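Single-stranded DNA-binding protein (Mycobacterium smegmatis, PDB 5GQO) probably binds single-stranded DNA, working as an assembly of four OB-fold subunits. Local coordinates at residues Y73-V86 against S116-D128. Numbering follows the deposited sequence.
Sequences YVTVNCWGNLARGV and SSVEVRATAVGPD
Val120 sits at the middle of a parallel ladder between strands 73-79 and 117-122: its N donates to Thr75 O at 2.8 Å and its O accepts from Asn77 N. Ala122 N then reaches Asn77 O, whereas the first rung, Thr75 N to Val118 O, is long and weak at 3.5 Å. Beyond the Ala122 N to Asn77 O bond a water takes over: it accepts from the backbone N of Trp79, 2.7 Å from the water O, and donates to Ala122 O, bridging the two strands where they part.

On the polar face, Asn77 ND2 bonds Glu119 OE1 at 3.1 Å on the anti side of the carboxylate. The acceptor lies in the amide plane, yet amide and carboxylate planes stand 85° apart. The Glu119 chain, extended beyond CG, runs alongside Thr75 and lays CG against Thr75 CB. Arg121 CD meets the Trp79 ring obliquely at CD1 and NE1.

The face carrying Val76 and Val120 is apolar. Val76 points CG1, anti to the backbone N (chi1 -177°), at Ala122 CB, 3.8 Å away. Where the helix packs on strand 124-126, Leu82 puts its two methyls to separate uses: CD2 rests on Ala122 CB and O, while CD1 meets Val125 at N and CB. Val86 CG2, one turn further along the helix, packs on Val125 CB at 3.8 Å, and Cys78 SG, from the strand, touches Val125 CG2.

Further out, Thr75 OG1 is held by Arg52 of strand 46-55, and Val120 rests on Phe28. The chain turns at Thr123, where Thr123 and Ala124 form a classic beta bulge against strand 95-105, bringing Val125 against Leu82 and Val86 of helix 80-89. A parallel strand pair in an otherwise antiparallel curled sheet, with the helix plugging one end of the barrel, is the signature of the OB fold.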
loop_
_atom_site.group_PDB
_atom_site.type_symbol
_atom_site.label_atom_id
_atom_site.label_comp_id
_atom_site.label_asym_id
_atom_site.label_seq_id
_atom_site.Cartn_x
_atom_site.Cartn_y
_atom_site.Cartn_z
ATOM N N TYR B 73 -5.052 11.618 -10.680
ATOM C CA TYR B 73 -5.914 12.656 -10.112
ATOM C C TYR B 73 -6.960 11.971 -9.256
ATOM O O TYR B 73 -7.593 11.024 -9.721
ATOM C CB TYR B 73 -6.610 13.434 -11.229
ATOM C CG TYR B 73 -5.615 14.112 -12.122
ATOM C CD1 TYR B 73 -4.989 15.312 -11.727
ATOM C CD2 TYR B 73 -5.254 13.548 -13.346
ATOM C CE1 TYR B 73 -4.033 15.917 -12.520
ATOM C CE2 TYR B 73 -4.300 14.153 -14.152
ATOM C CZ TYR B 73 -3.689 15.335 -13.733
ATOM O OH TYR B 73 -2.758 15.932 -14.545
ATOM N N VAL B 74 -7.121 12.409 -8.010
ATOM C CA VAL B 74 -8.174 11.873 -7.131
ATOM C C VAL B 74 -8.764 12.928 -6.226
ATOM O O VAL B 74 -8.109 13.864 -5.875
ATOM C CB VAL B 74 -7.691 10.743 -6.172
ATOM C CG1 VAL B 74 -7.395 9.472 -6.949
ATOM C CG2 VAL B 74 -6.498 11.145 -5.331
ATOM N N THR B 75 -10.011 12.731 -5.831
ATOM C CA THR B 75 -10.669 13.611 -4.885
ATOM C C THR B 75 -10.385 13.014 -3.503
ATOM O O THR B 75 -10.510 11.821 -3.326
ATOM C CB THR B 75 -12.178 13.654 -5.204
ATOM O OG1 THR B 75 -12.368 14.204 -6.506
ATOM C CG2 THR B 75 -12.951 14.462 -4.194
ATOM N N VAL B 76 -9.997 13.840 -2.550
ATOM C CA VAL B 76 -9.720 13.410 -1.184
ATOM C C VAL B 76 -10.778 14.014 -0.279
ATOM O O VAL B 76 -11.098 15.185 -0.427
ATOM C CB VAL B 76 -8.369 13.937 -0.711
ATOM C CG1 VAL B 76 -8.072 13.424 0.663
ATOM C CG2 VAL B 76 -7.279 13.510 -1.670
ATOM N N ASN B 77 -11.289 13.238 0.669
ATOM C CA ASN B 77 -12.290 13.706 1.587
ATOM C C ASN B 77 -11.745 13.597 2.987
ATOM O O ASN B 77 -11.440 12.514 3.427
ATOM C CB ASN B 77 -13.509 12.824 1.545
ATOM C CG ASN B 77 -14.201 12.830 0.226
ATOM O OD1 ASN B 77 -14.355 13.850 -0.418
ATOM N ND2 ASN B 77 -14.658 11.667 -0.179
ATOM N N CYS B 78 -11.670 14.709 3.711
ATOM C CA CYS B 78 -11.293 14.678 5.094
ATOM C C CYS B 78 -12.484 15.047 6.000
ATOM O O CYS B 78 -13.290 15.917 5.682
ATOM C CB CYS B 78 -10.172 15.671 5.300
ATOM S SG CYS B 78 -8.828 15.506 4.138
ATOM N N TRP B 79 -12.567 14.390 7.139
ATOM C CA TRP B 79 -13.687 14.515 8.044
ATOM C C TRP B 79 -13.147 14.788 9.424
ATOM O O TRP B 79 -12.029 14.404 9.754
ATOM C CB TRP B 79 -14.488 13.185 8.110
ATOM C CG TRP B 79 -15.178 12.790 6.841
ATOM C CD1 TRP B 79 -14.720 11.942 5.884
ATOM C CD2 TRP B 79 -16.464 13.222 6.406
ATOM N NE1 TRP B 79 -15.629 11.851 4.852
ATOM C CE2 TRP B 79 -16.710 12.632 5.160
ATOM C CE3 TRP B 79 -17.439 14.059 6.954
ATOM C CZ2 TRP B 79 -17.895 12.856 4.458
ATOM C CZ3 TRP B 79 -18.611 14.298 6.242
ATOM C CH2 TRP B 79 -18.833 13.687 5.023
ATOM N N GLY B 80 -13.948 15.417 10.260
ATOM C CA GLY B 80 -13.618 15.473 11.685
ATOM C C GLY B 80 -12.400 16.311 11.989
ATOM O O GLY B 80 -12.153 17.368 11.361
ATOM N N ASN B 81 -11.617 15.825 12.936
ATOM C CA ASN B 81 -10.370 16.454 13.252
ATOM C C ASN B 81 -9.411 16.595 12.037
ATOM O O ASN B 81 -8.614 17.544 11.981
ATOM C CB ASN B 81 -9.727 15.654 14.364
ATOM C CG ASN B 81 -10.388 15.918 15.703
ATOM O OD1 ASN B 81 -10.801 17.043 16.003
ATOM N ND2 ASN B 81 -10.481 14.898 16.517
ATOM N N LEU B 82 -9.497 15.649 11.093
ATOM C CA LEU B 82 -8.661 15.681 9.943
ATOM C C LEU B 82 -9.084 16.821 9.047
ATOM O O LEU B 82 -8.244 17.508 8.487
ATOM C CB LEU B 82 -8.681 14.349 9.190
ATOM C CG LEU B 82 -7.788 14.298 7.951
ATOM C CD1 LEU B 82 -6.346 14.555 8.315
ATOM C CD2 LEU B 82 -7.901 12.928 7.293
ATOM N N ALA B 83 -10.377 17.053 8.921
ATOM C CA ALA B 83 -10.852 18.214 8.158
ATOM C C ALA B 83 -10.343 19.514 8.770
ATOM O O ALA B 83 -9.998 20.450 8.061
ATOM C CB ALA B 83 -12.355 18.223 8.134
ATOM N N ARG B 84 -10.328 19.569 10.093
ATOM C CA ARG B 84 -9.852 20.762 10.799
ATOM C C ARG B 84 -8.363 21.021 10.609
ATOM O O ARG B 84 -7.979 22.107 10.168
ATOM C CB ARG B 84 -10.268 20.754 12.283
ATOM C CG ARG B 84 -11.702 21.288 12.456
ATOM C CD ARG B 84 -12.193 21.404 13.898
ATOM N NE ARG B 84 -12.471 20.098 14.513
ATOM C CZ ARG B 84 -13.511 19.309 14.196
ATOM N NH1 ARG B 84 -14.407 19.656 13.266
ATOM N NH2 ARG B 84 -13.659 18.150 14.833
ATOM N N GLY B 85 -7.531 20.029 10.904
ATOM C CA GLY B 85 -6.088 20.135 10.673
ATOM C C GLY B 85 -5.762 20.552 9.256
ATOM O O GLY B 85 -4.899 21.412 9.029
ATOM N N VAL B 86 -6.446 19.949 8.288
ATOM C CA VAL B 86 -6.104 20.191 6.902
ATOM C C VAL B 86 -6.509 21.582 6.484
ATOM O O VAL B 86 -5.764 22.237 5.741
ATOM C CB VAL B 86 -6.648 19.108 5.941
ATOM C CG1 VAL B 86 -6.430 19.524 4.503
ATOM C CG2 VAL B 86 -5.933 17.776 6.185
ATOM N N SER B 116 -19.220 8.563 -12.648
ATOM C CA SER B 116 -18.360 7.719 -11.757
ATOM C C SER B 116 -17.014 8.350 -11.394
ATOM O O SER B 116 -16.239 8.670 -12.265
ATOM C CB SER B 116 -18.082 6.318 -12.311
ATOM O OG SER B 116 -16.861 5.827 -11.769
ATOM N N SER B 117 -16.750 8.524 -10.097
ATOM C CA SER B 117 -15.574 9.260 -9.624
ATOM C C SER B 117 -14.832 8.493 -8.527
ATOM O O SER B 117 -15.438 7.848 -7.677
ATOM C CB SER B 117 -15.981 10.626 -9.086
ATOM O OG SER B 117 -16.527 10.524 -7.768
ATOM N N VAL B 118 -13.512 8.596 -8.552
ATOM C CA VAL B 118 -12.662 7.852 -7.656
ATOM C C VAL B 118 -12.217 8.748 -6.525
ATOM O O VAL B 118 -11.748 9.846 -6.756
ATOM C CB VAL B 118 -11.492 7.255 -8.438
ATOM C CG1 VAL B 118 -10.257 8.078 -8.298
ATOM C CG2 VAL B 118 -11.240 5.839 -7.954
ATOM N N GLU B 119 -12.455 8.311 -5.288
ATOM C CA GLU B 119 -12.298 9.185 -4.139
ATOM C C GLU B 119 -11.618 8.491 -3.001
ATOM O O GLU B 119 -11.741 7.279 -2.848
ATOM C CB GLU B 119 -13.660 9.654 -3.647
ATOM C CG GLU B 119 -14.381 10.557 -4.637
ATOM C CD GLU B 119 -15.743 10.966 -4.132
ATOM O OE1 GLU B 119 -15.932 11.046 -2.904
ATOM O OE2 GLU B 119 -16.630 11.187 -4.968
ATOM N N VAL B 120 -10.919 9.272 -2.193
ATOM C CA VAL B 120 -10.238 8.748 -1.054
ATOM C C VAL B 120 -10.900 9.202 0.238
ATOM O O VAL B 120 -11.131 10.399 0.426
ATOM C CB VAL B 120 -8.784 9.264 -1.033
ATOM C CG1 VAL B 120 -8.040 8.748 0.204
ATOM C CG2 VAL B 120 -8.077 8.881 -2.300
ATOM N N ARG B 121 -11.217 8.265 1.125
ATOM C CA ARG B 121 -11.609 8.653 2.475
ATOM C C ARG B 121 -10.323 8.690 3.275
ATOM O O ARG B 121 -9.839 7.636 3.716
ATOM C CB ARG B 121 -12.586 7.661 3.123
ATOM C CG ARG B 121 -12.787 7.868 4.630
ATOM C CD ARG B 121 -14.246 8.018 4.950
ATOM N NE ARG B 121 -14.871 6.726 5.206
ATOM C CZ ARG B 121 -15.971 6.251 4.578
ATOM N NH1 ARG B 121 -16.636 6.925 3.618
ATOM N NH2 ARG B 121 -16.416 5.063 4.945
ATOM N N ALA B 122 -9.806 9.894 3.503
ATOM C CA ALA B 122 -8.524 10.033 4.160
ATOM C C ALA B 122 -8.612 9.763 5.633
ATOM O O ALA B 122 -9.602 10.091 6.281
ATOM C CB ALA B 122 -7.937 11.418 3.916
ATOM N N THR B 123 -7.551 9.153 6.133
ATOM C CA THR B 123 -7.294 8.847 7.530
ATOM C C THR B 123 -6.153 9.693 8.102
ATOM O O THR B 123 -6.122 9.972 9.274
ATOM C CB THR B 123 -6.841 7.346 7.544
ATOM O OG1 THR B 123 -7.981 6.528 7.769
ATOM C CG2 THR B 123 -5.756 7.010 8.585
ATOM N N ALA B 124 -5.167 10.022 7.276
ATOM C CA ALA B 124 -4.072 10.880 7.676
ATOM C C ALA B 124 -3.634 11.665 6.455
ATOM O O ALA B 124 -3.616 11.151 5.350
ATOM C CB ALA B 124 -2.932 10.063 8.217
ATOM N N VAL B 125 -3.401 12.948 6.647
ATOM C CA VAL B 125 -2.909 13.793 5.622
ATOM C C VAL B 125 -1.851 14.651 6.271
ATOM O O VAL B 125 -1.976 15.054 7.418
ATOM C CB VAL B 125 -3.990 14.716 5.079
ATOM C CG1 VAL B 125 -3.431 15.623 3.971
ATOM C CG2 VAL B 125 -5.128 13.923 4.524
ATOM N N GLY B 126 -0.806 14.935 5.533
ATOM C CA GLY B 126 0.233 15.810 6.022
ATOM C C GLY B 126 0.872 16.452 4.827
ATOM O O GLY B 126 0.735 15.952 3.714
ATOM N N PRO B 127 1.596 17.552 5.041
ATOM C CA PRO B 127 2.470 18.107 4.030
ATOM C C PRO B 127 3.670 17.135 3.770
ATOM O O PRO B 127 4.057 16.382 4.651
ATOM C CB PRO B 127 2.926 19.402 4.684
ATOM C CG PRO B 127 2.945 19.102 6.122
ATOM C CD PRO B 127 1.749 18.249 6.320
ATOM N N ASP B 128 4.235 17.157 2.580
ATOM C CA ASP B 128 5.366 16.265 2.228
ATOM C C ASP B 128 6.623 16.986 2.613
ATOM O O ASP B 128 7.003 17.930 1.926
ATOM C CB ASP B 128 5.356 15.968 0.717
ATOM C CG ASP B 128 6.476 15.016 0.263
ATOM O OD1 ASP B 128 7.312 14.593 1.078
ATOM O OD2 ASP B 128 6.496 14.660 -0.943
HETATM O O HOH W 1 -11.445 11.917 7.383
#